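Local coordinates for protein 3-hydroxyisobutyrate dehydrogenase (Salmonella typhimurium, PDB 3G0O) that probably oxidises L-threonate to 2-dehydro-L-erythronate, with NAD(+) preferred over NADP(+) as the hydride acceptor, at residues F8-G14 with V65-L71; V78-F83 with E111-L116; G95-S101 with N122-V128; S145-F151 with R167-G173. All coordinates share one frame; numbering follows the deposited sequence.

Contact 1. Residues F8-G14 with V65-L71; sequences FHVGIVG and VDALVIL
Asp66 meets both Phe8 and His9 at the start of strand 9-13. Its CB lies over one face of the Phe8 ring, displaced toward the rim. Asp66 CB is 3.8 Å from the ring centroid, a CH-pi contact. With CG anti to the backbone N (chi1 -171°), the Phe8 ring reaches across to segment 65-71, and its CZ is 3.8 Å from Ala67 CB. The carboxylate is tilted 31° from the ring plane. Its OD2 accepts the backbone N-H of His9 at 2.7 Å through the anti lone pair, in a nearly straight bond (174°). His9 O in turn accepts from Asp66 N and Ala67 N.

Beyond this point strands 9-13 and 67-70 form a regular parallel ladder, from Gly11 N to Ala67 O as far as Leu71 N to Val13 O. On the face with Val10 and Ala67, Ile12 and Val69 lie side by side and point the same way. Ile12 CD1 is 3.7 Å from Val69 CB. Helix 148-161 covers the Phe8 end of this face. On the other face Val13 and Leu68 slant across each other, with Val13 CG2 3.6 Å from Leu68 CD1. Leu68 CD1 also lies 3.6 Å from Gly11 O, over a residue with no side chain.

The pair belongs to the core of a Rossmann fold. Gly14 opens what is probably the dinucleotide-binding GxGxxG turn. Asp66 OD1 has salt bridges to Arg153 and Lys93. These cations and the backbone N-H of His9 would probably favour a charged carboxylate at one end of a mostly apolar strand pair.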
loop_
_atom_site.group_PDB
_atom_site.type_symbol
_atom_site.label_atom_id
_atom_site.label_comp_id
_atom_site.label_asym_id
_atom_site.label_seq_id
_atom_site.Cartn_x
_atom_site.Cartn_y
_atom_site.Cartn_z
ATOM N N PHE A 8 23.130 -15.577 -27.647
ATOM C CA PHE A 8 21.820 -15.942 -27.113
ATOM C C PHE A 8 20.750 -15.064 -27.743
ATOM O O PHE A 8 20.803 -13.842 -27.639
ATOM C CB PHE A 8 21.795 -15.749 -25.597
ATOM C CG PHE A 8 20.564 -16.297 -24.933
ATOM C CD1 PHE A 8 20.544 -17.601 -24.449
ATOM C CD2 PHE A 8 19.418 -15.514 -24.803
ATOM C CE1 PHE A 8 19.399 -18.122 -23.840
ATOM C CE2 PHE A 8 18.266 -16.026 -24.194
ATOM C CZ PHE A 8 18.259 -17.333 -23.713
ATOM N N HIS A 9 19.787 -15.694 -28.402
ATOM C CA HIS A 9 18.705 -14.966 -29.044
ATOM C C HIS A 9 17.429 -15.081 -28.225
ATOM O O HIS A 9 16.999 -16.177 -27.880
ATOM C CB HIS A 9 18.456 -15.503 -30.451
ATOM C CG HIS A 9 19.521 -15.129 -31.430
ATOM N ND1 HIS A 9 19.331 -14.177 -32.411
ATOM C CD2 HIS A 9 20.804 -15.545 -31.554
ATOM C CE1 HIS A 9 20.451 -14.024 -33.094
ATOM N NE2 HIS A 9 21.361 -14.841 -32.594
ATOM N N VAL A 10 16.838 -13.936 -27.916
ATOM C CA VAL A 10 15.605 -13.899 -27.143
ATOM C C VAL A 10 14.571 -13.061 -27.880
ATOM O O VAL A 10 14.886 -11.986 -28.390
ATOM C CB VAL A 10 15.841 -13.293 -25.740
ATOM C CG1 VAL A 10 16.437 -11.896 -25.866
ATOM C CG2 VAL A 10 14.531 -13.251 -24.961
ATOM N N GLY A 11 13.347 -13.570 -27.950
ATOM C CA GLY A 11 12.281 -12.840 -28.609
ATOM C C GLY A 11 11.250 -12.389 -27.585
ATOM O O GLY A 11 10.797 -13.192 -26.765
ATOM N N ILE A 12 10.889 -11.109 -27.624
ATOM C CA ILE A 12 9.895 -10.556 -26.703
ATOM C C ILE A 12 8.606 -10.317 -27.471
ATOM O O ILE A 12 8.580 -9.507 -28.395
ATOM C CB ILE A 12 10.347 -9.203 -26.106
ATOM C CG1 ILE A 12 11.739 -9.335 -25.484
ATOM C CG2 ILE A 12 9.332 -8.736 -25.058
ATOM C CD1 ILE A 12 11.824 -10.352 -24.364
ATOM N N VAL A 13 7.542 -11.021 -27.089
ATOM C CA VAL A 13 6.245 -10.878 -27.744
ATOM C C VAL A 13 5.326 -10.079 -26.825
ATOM O O VAL A 13 5.005 -10.516 -25.718
ATOM C CB VAL A 13 5.613 -12.249 -28.034
ATOM C CG1 VAL A 13 4.331 -12.074 -28.835
ATOM C CG2 VAL A 13 6.598 -13.121 -28.795
ATOM N N GLY A 14 4.903 -8.913 -27.295
ATOM C CA GLY A 14 4.060 -8.051 -26.486
ATOM C C GLY A 14 4.955 -6.921 -26.024
ATOM O O GLY A 14 5.676 -7.053 -25.035
ATOM N N VAL A 65 15.197 -18.280 -32.011
ATOM C CA VAL A 65 15.372 -17.833 -30.638
ATOM C C VAL A 65 15.634 -18.971 -29.659
ATOM O O VAL A 65 15.125 -20.081 -29.816
ATOM C CB VAL A 65 14.141 -17.037 -30.133
ATOM C CG1 VAL A 65 13.990 -15.756 -30.931
ATOM C CG2 VAL A 65 12.886 -17.892 -30.232
ATOM N N ASP A 66 16.441 -18.672 -28.648
ATOM C CA ASP A 66 16.773 -19.620 -27.598
ATOM C C ASP A 66 15.677 -19.520 -26.541
ATOM O O ASP A 66 15.430 -20.457 -25.782
ATOM C CB ASP A 66 18.119 -19.255 -26.984
ATOM C CG ASP A 66 19.257 -19.388 -27.973
ATOM O OD1 ASP A 66 19.572 -20.532 -28.350
ATOM O OD2 ASP A 66 19.827 -18.358 -28.386
ATOM N N ALA A 67 15.019 -18.368 -26.505
ATOM C CA ALA A 67 13.949 -18.138 -25.546
ATOM C C ALA A 67 12.938 -17.149 -26.094
ATOM O O ALA A 67 13.292 -16.203 -26.796
ATOM C CB ALA A 67 14.526 -17.610 -24.232
ATOM N N LEU A 68 11.673 -17.385 -25.774
ATOM C CA LEU A 68 10.602 -16.500 -26.204
ATOM C C LEU A 68 9.872 -16.058 -24.941
ATOM O O LEU A 68 9.444 -16.898 -24.150
ATOM C CB LEU A 68 9.626 -17.233 -27.126
ATOM C CG LEU A 68 8.572 -16.350 -27.799
ATOM C CD1 LEU A 68 9.223 -15.586 -28.947
ATOM C CD2 LEU A 68 7.423 -17.202 -28.321
ATOM N N VAL A 69 9.754 -14.748 -24.742
ATOM C CA VAL A 69 9.051 -14.211 -23.575
ATOM C C VAL A 69 7.723 -13.649 -24.064
ATOM O O VAL A 69 7.687 -12.863 -25.011
ATOM C CB VAL A 69 9.849 -13.073 -22.892
ATOM C CG1 VAL A 69 9.125 -12.608 -21.627
ATOM C CG2 VAL A 69 11.255 -13.543 -22.567
ATOM N N ILE A 70 6.631 -14.057 -23.422
ATOM C CA ILE A 70 5.309 -13.591 -23.811
ATOM C C ILE A 70 4.683 -12.724 -22.724
ATOM O O ILE A 70 4.273 -13.219 -21.670
ATOM C CB ILE A 70 4.381 -14.784 -24.116
ATOM C CG1 ILE A 70 5.038 -15.685 -25.166
ATOM C CG2 ILE A 70 3.027 -14.286 -24.603
ATOM C CD1 ILE A 70 4.250 -16.943 -25.485
ATOM N N LEU A 71 4.626 -11.423 -22.989
ATOM C CA LEU A 71 4.057 -10.461 -22.050
ATOM C C LEU A 71 2.769 -9.905 -22.642
ATOM O O LEU A 71 2.767 -8.857 -23.291
ATOM C CB LEU A 71 5.059 -9.329 -21.797
ATOM C CG LEU A 71 6.339 -9.721 -21.048
ATOM C CD1 LEU A 71 7.498 -8.871 -21.520
ATOM C CD2 LEU A 71 6.132 -9.564 -19.550
#

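Contact 2. Residues V78-F83 with E111-L116; sequences VRQVLF and EIAAAL
This is a side-chain contact between two neighbouring helices, 75-82 and 106-117, of the Rossmann-type domain. Val78, Leu82, Ile112 and Leu116 also touch residues of the central sheet or its loops. The two segments run almost parallel, 9° apart. Their axes come no closer than 11.9 Å, so side chains span the gap.

Ile112 lies at the middle. Its CG2 is 3.8 Å from Leu82 CD1, and its CD1 is 4.0 Å from Val78 CG1. It crosses both partners at about a right angle. Leu116 meets Leu82 in the same crossed manner, CD1 to CD1 at 4.0 Å. Phe83 comes in beside this row. Its CZ is 3.7 Å from Ala115 CB, and one ring face rests on CB of its own neighbour Leu82.

Arg79 closes the outer side. Its extended chain carries NH2 to 3.1 Å from Glu111 OE1, a salt bridge. The guanidinium and carboxylate planes are 44° apart, so the groups do not meet flat. Ile112 CG1 lies over one guanidinium face, toward its rim. Asp108, in the same helix as Glu111, is the stronger partner of Arg79 NH2. Two carboxylates sharing NH2 would probably keep the guanidinium over Ile112 at the solvent border.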
loop_
_atom_site.group_PDB
_atom_site.type_symbol
_atom_site.label_atom_id
_atom_site.label_comp_id
_atom_site.label_asym_id
_atom_site.label_seq_id
_atom_site.Cartn_x
_atom_site.Cartn_y
_atom_site.Cartn_z
ATOM N N VAL A 78 -2.099 -15.556 -25.102
ATOM C CA VAL A 78 -0.916 -16.405 -24.995
ATOM C C VAL A 78 -1.098 -17.562 -25.969
ATOM O O VAL A 78 -0.191 -17.895 -26.734
ATOM C CB VAL A 78 -0.738 -16.977 -23.569
ATOM C CG1 VAL A 78 0.452 -17.927 -23.538
ATOM C CG2 VAL A 78 -0.527 -15.847 -22.571
ATOM N N ARG A 79 -2.281 -18.168 -25.941
ATOM C CA ARG A 79 -2.584 -19.281 -26.826
ATOM C C ARG A 79 -2.521 -18.890 -28.300
ATOM O O ARG A 79 -2.107 -19.693 -29.135
ATOM C CB ARG A 79 -3.963 -19.860 -26.501
ATOM C CG ARG A 79 -4.017 -20.627 -25.186
ATOM C CD ARG A 79 -5.300 -21.433 -25.088
ATOM N NE ARG A 79 -5.200 -22.489 -24.083
ATOM C CZ ARG A 79 -5.433 -22.325 -22.785
ATOM N NH1 ARG A 79 -5.795 -21.138 -22.315
ATOM N NH2 ARG A 79 -5.297 -23.352 -21.956
ATOM N N GLN A 80 -2.928 -17.664 -28.624
ATOM C CA GLN A 80 -2.891 -17.207 -30.010
ATOM C C GLN A 80 -1.457 -17.020 -30.494
ATOM O O GLN A 80 -1.157 -17.249 -31.665
ATOM C CB GLN A 80 -3.682 -15.904 -30.177
ATOM C CG GLN A 80 -5.195 -16.109 -30.150
ATOM C CD GLN A 80 -5.985 -14.828 -30.397
ATOM O OE1 GLN A 80 -5.826 -14.171 -31.433
ATOM N NE2 GLN A 80 -6.848 -14.471 -29.446
ATOM N N VAL A 81 -0.573 -16.606 -29.595
ATOM C CA VAL A 81 0.830 -16.418 -29.946
ATOM C C VAL A 81 1.503 -17.780 -30.132
ATOM O O VAL A 81 2.326 -17.965 -31.033
ATOM C CB VAL A 81 1.587 -15.629 -28.842
ATOM C CG1 VAL A 81 3.097 -15.722 -29.064
ATOM C CG2 VAL A 81 1.156 -14.168 -28.858
ATOM N N LEU A 82 1.125 -18.738 -29.289
ATOM C CA LEU A 82 1.713 -20.072 -29.327
ATOM C C LEU A 82 1.059 -21.086 -30.257
ATOM O O LEU A 82 1.754 -21.794 -30.990
ATOM C CB LEU A 82 1.759 -20.662 -27.914
ATOM C CG LEU A 82 2.658 -19.951 -26.901
ATOM C CD1 LEU A 82 2.607 -20.685 -25.571
ATOM C CD2 LEU A 82 4.089 -19.911 -27.425
ATOM N N PHE A 83 -0.267 -21.168 -30.223
ATOM C CA PHE A 83 -0.978 -22.134 -31.057
ATOM C C PHE A 83 -2.067 -21.503 -31.919
ATOM O O PHE A 83 -1.797 -20.636 -32.749
ATOM C CB PHE A 83 -1.602 -23.224 -30.176
ATOM C CG PHE A 83 -0.795 -23.554 -28.948
ATOM C CD1 PHE A 83 -1.102 -22.966 -27.723
ATOM C CD2 PHE A 83 0.278 -24.436 -29.019
ATOM C CE1 PHE A 83 -0.352 -23.255 -26.584
ATOM C CE2 PHE A 83 1.035 -24.732 -27.886
ATOM C CZ PHE A 83 0.719 -24.138 -26.664
ATOM N N GLU A 111 -1.871 -26.457 -18.631
ATOM C CA GLU A 111 -2.306 -26.936 -19.939
ATOM C C GLU A 111 -1.335 -26.481 -21.031
ATOM O O GLU A 111 -0.962 -27.254 -21.919
ATOM C CB GLU A 111 -3.707 -26.409 -20.244
ATOM C CG GLU A 111 -4.810 -27.062 -19.419
ATOM C CD GLU A 111 -6.107 -26.263 -19.430
ATOM O OE1 GLU A 111 -6.500 -25.770 -20.509
ATOM O OE2 GLU A 111 -6.736 -26.138 -18.356
ATOM N N ILE A 112 -0.928 -25.219 -20.955
ATOM C CA ILE A 112 -0.001 -24.647 -21.921
ATOM C C ILE A 112 1.369 -25.303 -21.814
ATOM O O ILE A 112 2.020 -25.564 -22.827
ATOM C CB ILE A 112 0.147 -23.122 -21.696
ATOM C CG1 ILE A 112 -1.186 -22.431 -21.996
ATOM C CG2 ILE A 112 1.269 -22.564 -22.561
ATOM C CD1 ILE A 112 -1.223 -20.964 -21.629
ATOM N N ALA A 113 1.810 -25.566 -20.587
ATOM C CA ALA A 113 3.110 -26.189 -20.372
ATOM C C ALA A 113 3.140 -27.601 -20.955
ATOM O O ALA A 113 4.126 -28.008 -21.569
ATOM C CB ALA A 113 3.430 -26.230 -18.887
ATOM N N ALA A 114 2.056 -28.345 -20.765
ATOM C CA ALA A 114 1.982 -29.704 -21.284
ATOM C C ALA A 114 2.114 -29.707 -22.806
ATOM O O ALA A 114 2.830 -30.534 -23.375
ATOM C CB ALA A 114 0.666 -30.353 -20.868
ATOM N N ALA A 115 1.423 -28.776 -23.457
ATOM C CA ALA A 115 1.456 -28.669 -24.911
ATOM C C ALA A 115 2.857 -28.339 -25.422
ATOM O O ALA A 115 3.282 -28.844 -26.464
ATOM C CB ALA A 115 0.469 -27.600 -25.376
ATOM N N LEU A 116 3.569 -27.490 -24.688
ATOM C CA LEU A 116 4.920 -27.096 -25.075
ATOM C C LEU A 116 5.928 -28.209 -24.801
ATOM O O LEU A 116 6.869 -28.403 -25.566
ATOM C CB LEU A 116 5.336 -25.819 -24.330
ATOM C CG LEU A 116 4.605 -24.528 -24.715
ATOM C CD1 LEU A 116 5.065 -23.384 -23.831
ATOM C CD2 LEU A 116 4.869 -24.204 -26.179
#

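Contact 3. Residues G95-S101 with N122-V128; sequences GSAVMVS and NMLDAPV
Ser101 OG stands above the flat carbonyl group of Ala126, 37° out of its plane. It donates a hydrogen bond to Ala126 O at 2.8 Å. The donor is thus not on a lone pair. The OG is placed there by a first torsion that sets it beside its own backbone N (chi1 -57°).

The two segments are the strands of a right-handed beta-alpha-beta crossover of the Rossmann-type domain, with helix 106-117 between them. Strands 97-100 and 122-125 are parallel, and a backbone ladder joins them from Asn122 N to Ala126 N. On the sheet face toward helix 106-117, Val100 and Met123 meet obliquely. Val100 CG2 is 3.8 Å from the selenium of Met123, a selenomethionine. On the other face Met99, also a selenomethionine, puts CG 3.8 Å from Ala126 CB. Helix 148-161 covers Ala97 and Leu124 there.

The carboxylate of Asp125 is buried but well supplied with donors. Gly173 N bonds to OD2 and Ser176 OG to OD1. A water also joins it to the neighbouring strand, donating to Asp125 OD1 at 2.7 Å and to Val100 O at 3.1 Å.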
loop_
_atom_site.group_PDB
_atom_site.type_symbol
_atom_site.label_atom_id
_atom_site.label_comp_id
_atom_site.label_asym_id
_atom_site.label_seq_id
_atom_site.Cartn_x
_atom_site.Cartn_y
_atom_site.Cartn_z
ATOM N N GLY A 95 14.553 -27.790 -27.085
ATOM C CA GLY A 95 15.366 -27.262 -26.006
ATOM C C GLY A 95 15.165 -25.785 -25.714
ATOM O O GLY A 95 15.605 -25.307 -24.670
ATOM N N SER A 96 14.520 -25.057 -26.624
ATOM C CA SER A 96 14.286 -23.629 -26.413
ATOM C C SER A 96 13.245 -23.453 -25.307
ATOM O O SER A 96 12.494 -24.375 -25.007
ATOM C CB SER A 96 13.820 -22.957 -27.712
ATOM O OG SER A 96 12.631 -23.535 -28.216
ATOM N N ALA A 97 13.204 -22.274 -24.697
ATOM C CA ALA A 97 12.259 -22.038 -23.609
ATOM C C ALA A 97 11.245 -20.937 -23.876
ATOM O O ALA A 97 11.516 -19.976 -24.594
ATOM C CB ALA A 97 13.024 -21.724 -22.330
ATOM N N VAL A 98 10.062 -21.089 -23.289
ATOM C CA VAL A 98 9.018 -20.087 -23.425
ATOM C C VAL A 98 8.696 -19.585 -22.026
ATOM O O VAL A 98 8.319 -20.362 -21.153
ATOM C CB VAL A 98 7.731 -20.656 -24.042
ATOM C CG1 VAL A 98 6.668 -19.572 -24.081
ATOM C CG2 VAL A 98 8.004 -21.175 -25.439
HETATM N N MSE A 99 8.875 -18.287 -21.814
HETATM C CA MSE A 99 8.596 -17.676 -20.526
HETATM C C MSE A 99 7.263 -16.948 -20.662
HETATM O O MSE A 99 7.184 -15.906 -21.313
HETATM C CB MSE A 99 9.707 -16.689 -20.172
HETATM C CG MSE A 99 9.583 -16.069 -18.792
HETATM SE SE MSE A 99 11.034 -14.836 -18.426
HETATM C CE MSE A 99 10.073 -13.494 -17.407
ATOM N N VAL A 100 6.214 -17.514 -20.072
ATOM C CA VAL A 100 4.890 -16.907 -20.143
ATOM C C VAL A 100 4.733 -15.941 -18.977
ATOM O O VAL A 100 4.715 -16.350 -17.817
ATOM C CB VAL A 100 3.775 -17.979 -20.093
ATOM C CG1 VAL A 100 2.406 -17.321 -20.232
ATOM C CG2 VAL A 100 3.981 -18.996 -21.210
ATOM N N SER A 101 4.638 -14.654 -19.294
ATOM C CA SER A 101 4.507 -13.625 -18.275
ATOM C C SER A 101 3.232 -12.812 -18.493
ATOM O O SER A 101 3.264 -11.675 -18.964
ATOM C CB SER A 101 5.733 -12.716 -18.314
ATOM O OG SER A 101 6.920 -13.479 -18.132
ATOM N N ASN A 122 10.685 -25.985 -23.254
ATOM C CA ASN A 122 10.594 -25.745 -21.818
ATOM C C ASN A 122 9.738 -24.509 -21.569
ATOM O O ASN A 122 9.884 -23.498 -22.258
ATOM C CB ASN A 122 11.984 -25.505 -21.225
ATOM C CG ASN A 122 12.936 -26.642 -21.494
ATOM O OD1 ASN A 122 13.881 -26.504 -22.274
ATOM N ND2 ASN A 122 12.693 -27.781 -20.855
HETATM N N MSE A 123 8.833 -24.584 -20.602
HETATM C CA MSE A 123 8.010 -23.424 -20.303
HETATM C C MSE A 123 8.168 -23.010 -18.855
HETATM O O MSE A 123 8.261 -23.856 -17.965
HETATM C CB MSE A 123 6.533 -23.693 -20.572
HETATM C CG MSE A 123 5.730 -22.402 -20.601
HETATM SE SE MSE A 123 3.915 -22.565 -20.007
HETATM C CE MSE A 123 4.254 -22.521 -18.117
ATOM N N LEU A 124 8.214 -21.702 -18.627
ATOM C CA LEU A 124 8.324 -21.178 -17.277
ATOM C C LEU A 124 7.063 -20.376 -16.977
ATOM O O LEU A 124 6.739 -19.423 -17.685
ATOM C CB LEU A 124 9.548 -20.266 -17.134
ATOM C CG LEU A 124 9.928 -19.905 -15.694
ATOM C CD1 LEU A 124 10.371 -21.170 -14.968
ATOM C CD2 LEU A 124 11.053 -18.874 -15.675
ATOM N N ASP A 125 6.340 -20.793 -15.946
ATOM C CA ASP A 125 5.135 -20.096 -15.514
ATOM C C ASP A 125 5.722 -18.911 -14.762
ATOM O O ASP A 125 6.002 -19.003 -13.570
ATOM C CB ASP A 125 4.335 -21.010 -14.582
ATOM C CG ASP A 125 3.114 -20.330 -13.996
ATOM O OD1 ASP A 125 2.681 -19.304 -14.553
ATOM O OD2 ASP A 125 2.586 -20.838 -12.985
ATOM N N ALA A 126 5.908 -17.798 -15.461
ATOM C CA ALA A 126 6.557 -16.645 -14.857
ATOM C C ALA A 126 5.879 -15.282 -14.906
ATOM O O ALA A 126 6.406 -14.345 -15.512
ATOM C CB ALA A 126 7.969 -16.523 -15.437
ATOM N N PRO A 127 4.711 -15.140 -14.264
ATOM C CA PRO A 127 4.062 -13.826 -14.294
ATOM C C PRO A 127 4.974 -12.819 -13.585
ATOM O O PRO A 127 5.766 -13.194 -12.716
ATOM C CB PRO A 127 2.742 -14.072 -13.552
ATOM C CG PRO A 127 3.056 -15.238 -12.652
ATOM C CD PRO A 127 3.894 -16.122 -13.536
ATOM N N VAL A 128 4.870 -11.547 -13.954
ATOM C CA VAL A 128 5.726 -10.524 -13.361
ATOM C C VAL A 128 5.003 -9.332 -12.740
ATOM O O VAL A 128 3.793 -9.160 -12.896
ATOM C CB VAL A 128 6.703 -9.957 -14.412
ATOM C CG1 VAL A 128 7.603 -11.060 -14.934
ATOM C CG2 VAL A 128 5.918 -9.325 -15.556
HETATM O O HOH W 1 2.452 -18.258 -17.012
#

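Contact 4. Residues S145-F151 with R167-G173; sequences SGSEAAF and RISDTPG
Ser145 and Gly146 are buried and fit closely against the turn at Ser169-Pro172. Ser145 OG donates to Thr171 O at 2.9 Å, from above the carbonyl plane. The same OG also accepts from Gly175 N, at the start of helix 174-202. Gly146 N donates to Ser169 O at 3.2 Å, again from above the carbonyl plane. Pro172 CD packs 4.0 Å from Gly146 CA. Ser169 OG accepts from Thr171 N at 3.2 Å, an ST turn.

Residues 145-151 join the first strand of a beta-alpha-beta unit to its helix, and 167-173 end its second strand. Strand 140-145 leads into helix 148-161, and the chain returns as strand 162-169, parallel to the first. Ser147 is the N-cap of the helix, its OG accepting from Ala150 N.

Exposed Arg167 and Glu148 form the solvent side, over the buried ring of Phe151. The guanidinium of Arg167 lies flat on Phe151, with the planes 22° apart and Arg167 CZ 3.9 Å from the ring centroid. This is a stacked cation-pi contact. A bend at chi3 (62°) folds the arginine back, and NE comes to lie over the middle of the ring. Phe151 also packs on Leu124 of strand 122-129. At the guanidinium edge Arg167 NH2 donates to Glu148 OE1 at 3.1 Å, a salt bridge. Glu148 OE1 is met from above its carboxylate plane. Two waters also lie at that edge. One links Arg167 NH2 to Gly146 O, and the other lies at Arg167 NH1, 2.9 Å away.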
loop_
_atom_site.group_PDB
_atom_site.type_symbol
_atom_site.label_atom_id
_atom_site.label_comp_id
_atom_site.label_asym_id
_atom_site.label_seq_id
_atom_site.Cartn_x
_atom_site.Cartn_y
_atom_site.Cartn_z
ATOM N N SER A 145 7.502 -20.624 -11.564
ATOM C CA SER A 145 7.500 -22.029 -11.198
ATOM C C SER A 145 7.707 -22.812 -12.493
ATOM O O SER A 145 7.195 -22.432 -13.549
ATOM C CB SER A 145 6.177 -22.424 -10.529
ATOM O OG SER A 145 5.085 -22.311 -11.419
ATOM N N GLY A 146 8.467 -23.897 -12.409
ATOM C CA GLY A 146 8.736 -24.697 -13.590
ATOM C C GLY A 146 9.978 -25.543 -13.395
ATOM O O GLY A 146 10.647 -25.446 -12.366
ATOM N N SER A 147 10.293 -26.355 -14.401
ATOM C CA SER A 147 11.436 -27.265 -14.361
ATOM C C SER A 147 12.800 -26.596 -14.293
ATOM O O SER A 147 12.957 -25.411 -14.590
ATOM C CB SER A 147 11.410 -28.182 -15.583
ATOM O OG SER A 147 11.682 -27.435 -16.756
ATOM N N GLU A 148 13.793 -27.387 -13.905
ATOM C CA GLU A 148 15.163 -26.911 -13.802
ATOM C C GLU A 148 15.643 -26.556 -15.203
ATOM O O GLU A 148 16.426 -25.624 -15.391
ATOM C CB GLU A 148 16.056 -28.004 -13.206
ATOM C CG GLU A 148 17.502 -27.585 -13.018
ATOM C CD GLU A 148 17.637 -26.346 -12.156
ATOM O OE1 GLU A 148 17.120 -26.352 -11.018
ATOM O OE2 GLU A 148 18.259 -25.367 -12.619
ATOM N N ALA A 149 15.153 -27.303 -16.185
ATOM C CA ALA A 149 15.522 -27.074 -17.573
ATOM C C ALA A 149 15.039 -25.697 -18.023
ATOM O O ALA A 149 15.748 -24.988 -18.733
ATOM C CB ALA A 149 14.924 -28.157 -18.457
ATOM N N ALA A 150 13.832 -25.317 -17.607
ATOM C CA ALA A 150 13.286 -24.012 -17.988
ATOM C C ALA A 150 14.049 -22.885 -17.299
ATOM O O ALA A 150 14.427 -21.904 -17.938
ATOM C CB ALA A 150 11.795 -23.934 -17.632
ATOM N N PHE A 151 14.269 -23.025 -15.994
ATOM C CA PHE A 151 14.994 -22.012 -15.235
ATOM C C PHE A 151 16.406 -21.814 -15.767
ATOM O O PHE A 151 16.882 -20.685 -15.897
ATOM C CB PHE A 151 15.063 -22.400 -13.753
ATOM C CG PHE A 151 13.866 -21.958 -12.951
ATOM C CD1 PHE A 151 13.652 -20.607 -12.685
ATOM C CD2 PHE A 151 12.942 -22.885 -12.483
ATOM C CE1 PHE A 151 12.532 -20.187 -11.963
ATOM C CE2 PHE A 151 11.818 -22.472 -11.760
ATOM C CZ PHE A 151 11.616 -21.121 -11.502
ATOM N N ARG A 167 11.361 -18.436 -7.015
ATOM C CA ARG A 167 11.046 -19.758 -7.549
ATOM C C ARG A 167 10.056 -20.383 -6.580
ATOM O O ARG A 167 10.434 -20.871 -5.510
ATOM C CB ARG A 167 12.320 -20.608 -7.653
ATOM C CG ARG A 167 13.366 -19.995 -8.576
ATOM C CD ARG A 167 14.666 -20.800 -8.644
ATOM N NE ARG A 167 14.480 -22.147 -9.182
ATOM C CZ ARG A 167 15.439 -22.849 -9.782
ATOM N NH1 ARG A 167 16.650 -22.327 -9.925
ATOM N NH2 ARG A 167 15.190 -24.073 -10.235
ATOM N N ILE A 168 8.785 -20.342 -6.967
ATOM C CA ILE A 168 7.692 -20.854 -6.150
ATOM C C ILE A 168 7.665 -22.375 -6.073
ATOM O O ILE A 168 7.542 -22.945 -4.989
ATOM C CB ILE A 168 6.335 -20.347 -6.689
ATOM C CG1 ILE A 168 6.416 -18.841 -6.966
ATOM C CG2 ILE A 168 5.229 -20.649 -5.686
ATOM C CD1 ILE A 168 6.817 -17.997 -5.771
ATOM N N SER A 169 7.765 -23.031 -7.223
ATOM C CA SER A 169 7.772 -24.492 -7.265
ATOM C C SER A 169 8.518 -24.958 -8.500
ATOM O O SER A 169 8.984 -24.143 -9.304
ATOM C CB SER A 169 6.346 -25.056 -7.284
ATOM O OG SER A 169 5.744 -24.915 -8.559
ATOM N N ASP A 170 8.626 -26.272 -8.652
ATOM C CA ASP A 170 9.323 -26.850 -9.790
ATOM C C ASP A 170 8.344 -27.253 -10.886
ATOM O O ASP A 170 8.717 -27.908 -11.855
ATOM C CB ASP A 170 10.133 -28.068 -9.335
ATOM C CG ASP A 170 9.253 -29.223 -8.898
ATOM O OD1 ASP A 170 8.187 -28.974 -8.290
ATOM O OD2 ASP A 170 9.633 -30.384 -9.154
ATOM N N THR A 171 7.084 -26.860 -10.735
ATOM C CA THR A 171 6.088 -27.203 -11.738
ATOM C C THR A 171 5.213 -26.012 -12.098
ATOM O O THR A 171 4.831 -25.225 -11.234
ATOM C CB THR A 171 5.172 -28.342 -11.255
ATOM O OG1 THR A 171 4.228 -27.827 -10.311
ATOM C CG2 THR A 171 5.993 -29.438 -10.592
ATOM N N PRO A 172 4.890 -25.861 -13.391
ATOM C CA PRO A 172 4.050 -24.752 -13.846
ATOM C C PRO A 172 2.731 -24.727 -13.082
ATOM O O PRO A 172 2.168 -25.776 -12.769
ATOM C CB PRO A 172 3.845 -25.063 -15.321
ATOM C CG PRO A 172 5.141 -25.710 -15.695
ATOM C CD PRO A 172 5.375 -26.651 -14.537
ATOM N N GLY A 173 2.247 -23.529 -12.783
ATOM C CA GLY A 173 0.989 -23.408 -12.072
ATOM C C GLY A 173 1.077 -22.577 -10.809
ATOM O O GLY A 173 0.273 -21.669 -10.599
HETATM O O HOH W 2 12.792 -25.841 -10.497
HETATM O O HOH W 3 18.837 -23.223 -11.615
#

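In the fold
Contacts 1, 3 and 4 belong to one sheet, and contact 2 packs helices on it. Contacts 1 and 3 have centres about 9 Å apart and are joined where strands 67-70 and 97-100 pair, with Met99 N 2.8 Å from Leu68 O. Contact 2 rests on both, with Leu82 CD2 3.5 Å from Ile70 CD1 and Leu116 CD1 3.4 Å from Met123 CG. Contacts 3 and 4, centres about 9 Å apart, are joined at Ser145 N and Asp125 O (3.0 Å). Contact 3 lies nearest the predicted active-site Lys179, with the side chains of Pro127 and Lys179 about 3 Å apart. The Val128 side chain is about 5 Å from the bound tartaric acid and that of Leu71 about 8 Å.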